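SxtG (Microseira wollei, PDB 6U1R) acts as an amidinotransferase in saxitoxin biosynthesis, probably moving an amidino group from a donor to an acceptor through a covalent enzyme intermediate. Local coordinates at residues A[166-171]-A[175-180]; A[217-222]-A[237-242]. One frame throughout, in Å; residues are numbered along the deposited sequence.

The two contacts come in series along the chain, contact 1 closing before contact 2 opens, and their centres lie about 19 Å apart. Each packs a helix against a strand: helix 164-172 on strand 176-179 in contact 1, helix 236-245 on strand 219-222 in contact 2. The two strands belong to different mixed sheets, yet follow each other directly in the order of strands. The contacts touch where Trp241 CZ2 of helix 236-245 packs 3.7 Å from Ala180 CA, just beyond strand 176-179. The same tryptophan donates through NE1 to Trp177 O of the second subunit, and Phe171 packs on Glu240 of that subunit. Both contacts thus border the interface with the second subunit, contact 1 more extensively.

Contact 1 (A[166-171]-A[175-180]); sequences LLKEYF and AKWTAA
Phe171 and Ala175, whose CA atoms are 4.5 Å apart, mark the turn where helix 164-172 hands over to strand 176-179. The segment axes approach to 8.6 Å and run at 133°, more antiparallel than not. One bond closes the turn: Ala175 N to Tyr170 O, 3.0 Å and nearly straight at hydrogen, although the donor stands 33° out of the carbonyl plane. Next to it, the CB atoms of Tyr170 and Ala175 touch.

Beyond the turn, Trp177 takes the largest share of the contact. With CG anti to its backbone N (chi1 178°), its indole extends to the helix, where Leu167 CB lies over one face of the ring, 4.1 Å from the centroid of the six-membered ring, a CH-pi contact offset toward the rim. Lys168 CG meets Trp177 CH2 at 3.9 Å, and Phe171 CB lies equally near Trp177 CE3, its side chain crossing the indole at about a right angle.

The polar ends look elsewhere: Trp177 NE1 bonds Glu148 of the neighbouring parallel strand, Tyr170 OH bonds Glu39, and Lys168 NZ bonds Phe210 O of the second subunit. The chemistry implies an apolar seam within a beta-alpha-beta unit, these three polar ends being bound outside it.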
# COMPACT_ATOMS: atom_id res chain seq x y z
N LEU A 166 3.46 2.50 -16.32
CA LEU A 166 3.27 3.94 -16.28
C LEU A 166 3.70 4.52 -14.93
O LEU A 166 4.38 5.56 -14.88
CB LEU A 166 1.81 4.27 -16.58
CG LEU A 166 1.42 4.18 -18.06
CD1 LEU A 166 -0.09 4.10 -18.21
CD2 LEU A 166 2.01 5.38 -18.85
N LEU A 167 3.30 3.87 -13.84
CA LEU A 167 3.65 4.37 -12.51
C LEU A 167 5.17 4.45 -12.32
O LEU A 167 5.68 5.45 -11.80
CB LEU A 167 2.99 3.49 -11.44
CG LEU A 167 1.45 3.57 -11.43
CD1 LEU A 167 0.78 2.37 -10.73
CD2 LEU A 167 1.00 4.84 -10.78
N LYS A 168 5.90 3.42 -12.73
CA LYS A 168 7.35 3.46 -12.56
C LYS A 168 7.97 4.55 -13.44
O LYS A 168 8.91 5.23 -13.02
CB LYS A 168 7.96 2.07 -12.84
CG LYS A 168 7.63 1.06 -11.74
CD LYS A 168 8.36 -0.29 -11.88
CE LYS A 168 7.94 -1.02 -13.15
NZ LYS A 168 8.21 -2.49 -13.11
N GLU A 169 7.43 4.77 -14.65
CA GLU A 169 7.87 5.89 -15.48
C GLU A 169 7.67 7.22 -14.76
O GLU A 169 8.59 8.05 -14.71
CB GLU A 169 7.10 5.89 -16.81
CG GLU A 169 7.36 7.16 -17.67
CD GLU A 169 6.47 7.28 -18.88
OE1 GLU A 169 6.14 6.24 -19.50
OE2 GLU A 169 6.10 8.44 -19.20
N TYR A 170 6.47 7.45 -14.22
CA TYR A 170 6.21 8.70 -13.53
C TYR A 170 7.09 8.86 -12.29
O TYR A 170 7.55 9.96 -11.98
CB TYR A 170 4.73 8.79 -13.14
CG TYR A 170 3.77 8.89 -14.29
CD1 TYR A 170 4.05 9.66 -15.42
CD2 TYR A 170 2.54 8.25 -14.24
CE1 TYR A 170 3.14 9.74 -16.47
CE2 TYR A 170 1.63 8.34 -15.27
CZ TYR A 170 1.93 9.09 -16.38
OH TYR A 170 1.00 9.14 -17.39
N PHE A 171 7.31 7.77 -11.55
CA PHE A 171 8.17 7.86 -10.38
C PHE A 171 9.60 8.23 -10.78
O PHE A 171 10.26 9.01 -10.08
CB PHE A 171 8.17 6.53 -9.62
CG PHE A 171 9.04 6.56 -8.39
CD1 PHE A 171 8.60 7.14 -7.22
CD2 PHE A 171 10.33 6.04 -8.43
CE1 PHE A 171 9.43 7.20 -6.10
CE2 PHE A 171 11.14 6.08 -7.31
CZ PHE A 171 10.69 6.67 -6.16
N ALA A 175 7.56 11.82 -9.59
CA ALA A 175 6.27 11.73 -8.93
C ALA A 175 6.38 11.01 -7.59
O ALA A 175 7.22 10.12 -7.40
CB ALA A 175 5.27 11.01 -9.82
N LYS A 176 5.51 11.39 -6.66
CA LYS A 176 5.34 10.63 -5.44
C LYS A 176 4.33 9.51 -5.67
O LYS A 176 3.44 9.63 -6.52
CB LYS A 176 4.92 11.54 -4.29
CG LYS A 176 6.01 12.54 -3.96
CD LYS A 176 5.61 13.53 -2.87
CE LYS A 176 6.79 14.43 -2.51
NZ LYS A 176 6.73 14.90 -1.09
N TRP A 177 4.51 8.40 -4.96
CA TRP A 177 3.80 7.17 -5.29
C TRP A 177 3.69 6.37 -4.00
O TRP A 177 4.70 5.88 -3.47
CB TRP A 177 4.54 6.41 -6.38
CG TRP A 177 3.98 5.08 -6.80
CD1 TRP A 177 2.69 4.65 -6.67
CD2 TRP A 177 4.70 4.01 -7.41
NE1 TRP A 177 2.57 3.38 -7.16
CE2 TRP A 177 3.79 2.96 -7.62
CE3 TRP A 177 6.03 3.84 -7.79
CZ2 TRP A 177 4.17 1.75 -8.20
CZ3 TRP A 177 6.41 2.64 -8.35
CH2 TRP A 177 5.48 1.61 -8.56
N THR A 178 2.47 6.24 -3.49
CA THR A 178 2.26 5.64 -2.19
C THR A 178 1.08 4.70 -2.29
O THR A 178 0.29 4.76 -3.24
CB THR A 178 2.02 6.71 -1.10
OG1 THR A 178 0.79 7.38 -1.34
CG2 THR A 178 3.08 7.77 -1.10
N ALA A 179 0.96 3.80 -1.32
CA ALA A 179 -0.17 2.89 -1.24
C ALA A 179 -0.76 2.94 0.16
O ALA A 179 -0.03 3.04 1.15
CB ALA A 179 0.24 1.46 -1.57
N ALA A 180 -2.08 2.87 0.25
CA ALA A 180 -2.69 2.55 1.52
C ALA A 180 -2.33 1.10 1.84
O ALA A 180 -2.13 0.30 0.92
CB ALA A 180 -4.20 2.72 1.47

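Contact 2 (A[217-222]-A[237-242]); sequences ADFVRC and LGIEWL
Phe219 and Leu242 meet face to methyl, and Ile239 shares the same ring in a small interface (130 Å² buried, both sides summed) in which no hydrogen bond crosses. The backbones stay well apart, the nearest CA atoms, those of Phe219 and Ile239, being separated by 9.6 Å, so side-chain conformation alone bridges the gap.

Phe219 has CG beside its backbone N and anti to the carbonyl carbon (chi1 -57°), which sends the ring from the start of strand 219-222 to helix 236-245. Leu242 comes from the opposite direction. Its CG is anti to the backbone N (chi1 -175°), and CD2 in turn is anti to CA, making this branch the far end of an extended chain. Leu242 CD2 stands 3.9 Å from the centroid of the Phe219 ring, only 10° off the normal, and therefore sits over the ring centre rather than over one bond.

Ile239, one helical turn earlier, uses another side of the same ring. Its CG1 lies 4.1 Å from Phe219 CZ, at the edge and near the ring plane, and the two side chains run obliquely to each other.

Strand 251-255 adds to the cluster, with Ile252 touching both Phe219 and Leu242, and Ile254 touching Ile239. This is part of the hydrophobic layer between helix 236-245 and its mixed sheet, in the order strand 219-222, strand 225-229, helix, strand 251-255, as in the alpha/beta propeller of amidinotransferases. It lies near the probable active site: the Phe219 side chain is about 7 Å from that of Asp215 and about 8 Å from that of His264, both predicted catalytic residues.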
# COMPACT_ATOMS: atom_id res chain seq x y z
N ALA A 217 -12.65 6.52 -6.58
CA ALA A 217 -13.75 7.21 -7.26
C ALA A 217 -14.91 7.53 -6.33
O ALA A 217 -15.90 8.11 -6.80
CB ALA A 217 -14.23 6.37 -8.43
N ASP A 218 -14.82 7.20 -5.03
CA ASP A 218 -15.76 7.76 -4.06
C ASP A 218 -15.37 9.18 -3.61
O ASP A 218 -16.01 9.71 -2.68
CB ASP A 218 -15.88 6.84 -2.83
CG ASP A 218 -16.93 5.76 -3.01
OD1 ASP A 218 -18.02 6.08 -3.55
OD2 ASP A 218 -16.67 4.60 -2.62
N PHE A 219 -14.37 9.79 -4.26
CA PHE A 219 -13.90 11.14 -3.94
C PHE A 219 -13.78 11.98 -5.21
O PHE A 219 -13.45 11.47 -6.28
CB PHE A 219 -12.54 11.10 -3.23
CG PHE A 219 -12.57 10.29 -1.96
CD1 PHE A 219 -12.35 8.92 -2.00
CD2 PHE A 219 -12.83 10.89 -0.75
CE1 PHE A 219 -12.38 8.18 -0.85
CE2 PHE A 219 -12.85 10.14 0.41
CZ PHE A 219 -12.64 8.78 0.36
N VAL A 220 -14.07 13.28 -5.08
CA VAL A 220 -13.81 14.26 -6.13
C VAL A 220 -13.03 15.42 -5.52
O VAL A 220 -13.15 15.71 -4.32
CB VAL A 220 -15.10 14.77 -6.81
CG1 VAL A 220 -15.62 13.72 -7.76
CG2 VAL A 220 -16.16 15.14 -5.77
N ARG A 221 -12.21 16.08 -6.35
CA ARG A 221 -11.13 16.96 -5.87
C ARG A 221 -11.38 18.42 -6.23
O ARG A 221 -11.54 18.76 -7.41
CB ARG A 221 -9.80 16.51 -6.47
CG ARG A 221 -9.33 15.11 -5.96
CD ARG A 221 -8.24 14.47 -6.81
NE ARG A 221 -8.72 14.43 -8.18
CZ ARG A 221 -8.08 14.91 -9.24
NH1 ARG A 221 -6.83 15.39 -9.14
NH2 ARG A 221 -8.69 14.90 -10.41
N CYS A 222 -11.32 19.30 -5.21
CA CYS A 222 -11.46 20.76 -5.37
C CYS A 222 -10.31 21.50 -4.67
O CYS A 222 -10.52 22.33 -3.79
CB CYS A 222 -12.77 21.28 -4.79
SG CYS A 222 -14.23 20.61 -5.61
N LEU A 237 -13.17 4.06 8.33
CA LEU A 237 -11.73 3.88 8.52
C LEU A 237 -10.96 4.29 7.27
O LEU A 237 -9.86 4.86 7.36
CB LEU A 237 -11.39 2.43 8.87
CG LEU A 237 -11.56 1.94 10.32
CD1 LEU A 237 -11.06 0.49 10.43
CD2 LEU A 237 -10.84 2.83 11.31
N GLY A 238 -11.49 3.97 6.09
CA GLY A 238 -10.83 4.35 4.86
C GLY A 238 -10.79 5.86 4.68
O GLY A 238 -9.77 6.42 4.28
N ILE A 239 -11.91 6.53 4.97
CA ILE A 239 -11.94 7.99 4.91
C ILE A 239 -10.97 8.58 5.91
O ILE A 239 -10.23 9.53 5.60
CB ILE A 239 -13.38 8.49 5.15
CG1 ILE A 239 -14.30 8.10 4.01
CG2 ILE A 239 -13.42 10.00 5.37
CD1 ILE A 239 -15.76 8.24 4.34
N GLU A 240 -10.97 8.03 7.14
CA GLU A 240 -10.06 8.49 8.19
C GLU A 240 -8.61 8.31 7.77
O GLU A 240 -7.75 9.17 8.04
CB GLU A 240 -10.33 7.74 9.50
CG GLU A 240 -9.57 8.30 10.72
CD GLU A 240 -9.67 7.46 11.99
OE1 GLU A 240 -10.22 6.33 11.97
OE2 GLU A 240 -9.19 7.94 13.04
N TRP A 241 -8.31 7.19 7.10
CA TRP A 241 -6.96 6.96 6.61
C TRP A 241 -6.56 8.04 5.61
O TRP A 241 -5.46 8.60 5.68
CB TRP A 241 -6.82 5.56 5.97
CG TRP A 241 -5.39 5.32 5.61
CD1 TRP A 241 -4.45 4.70 6.39
CD2 TRP A 241 -4.71 5.74 4.41
NE1 TRP A 241 -3.22 4.72 5.76
CE2 TRP A 241 -3.36 5.35 4.54
CE3 TRP A 241 -5.12 6.40 3.24
CZ2 TRP A 241 -2.41 5.60 3.54
CZ3 TRP A 241 -4.18 6.66 2.26
CH2 TRP A 241 -2.84 6.26 2.41
N LEU A 242 -7.45 8.35 4.66
CA LEU A 242 -7.09 9.34 3.65
C LEU A 242 -6.96 10.73 4.27
O LEU A 242 -6.07 11.50 3.89
CB LEU A 242 -8.11 9.36 2.52
CG LEU A 242 -7.79 10.28 1.33
CD1 LEU A 242 -6.50 9.83 0.65
CD2 LEU A 242 -8.96 10.29 0.37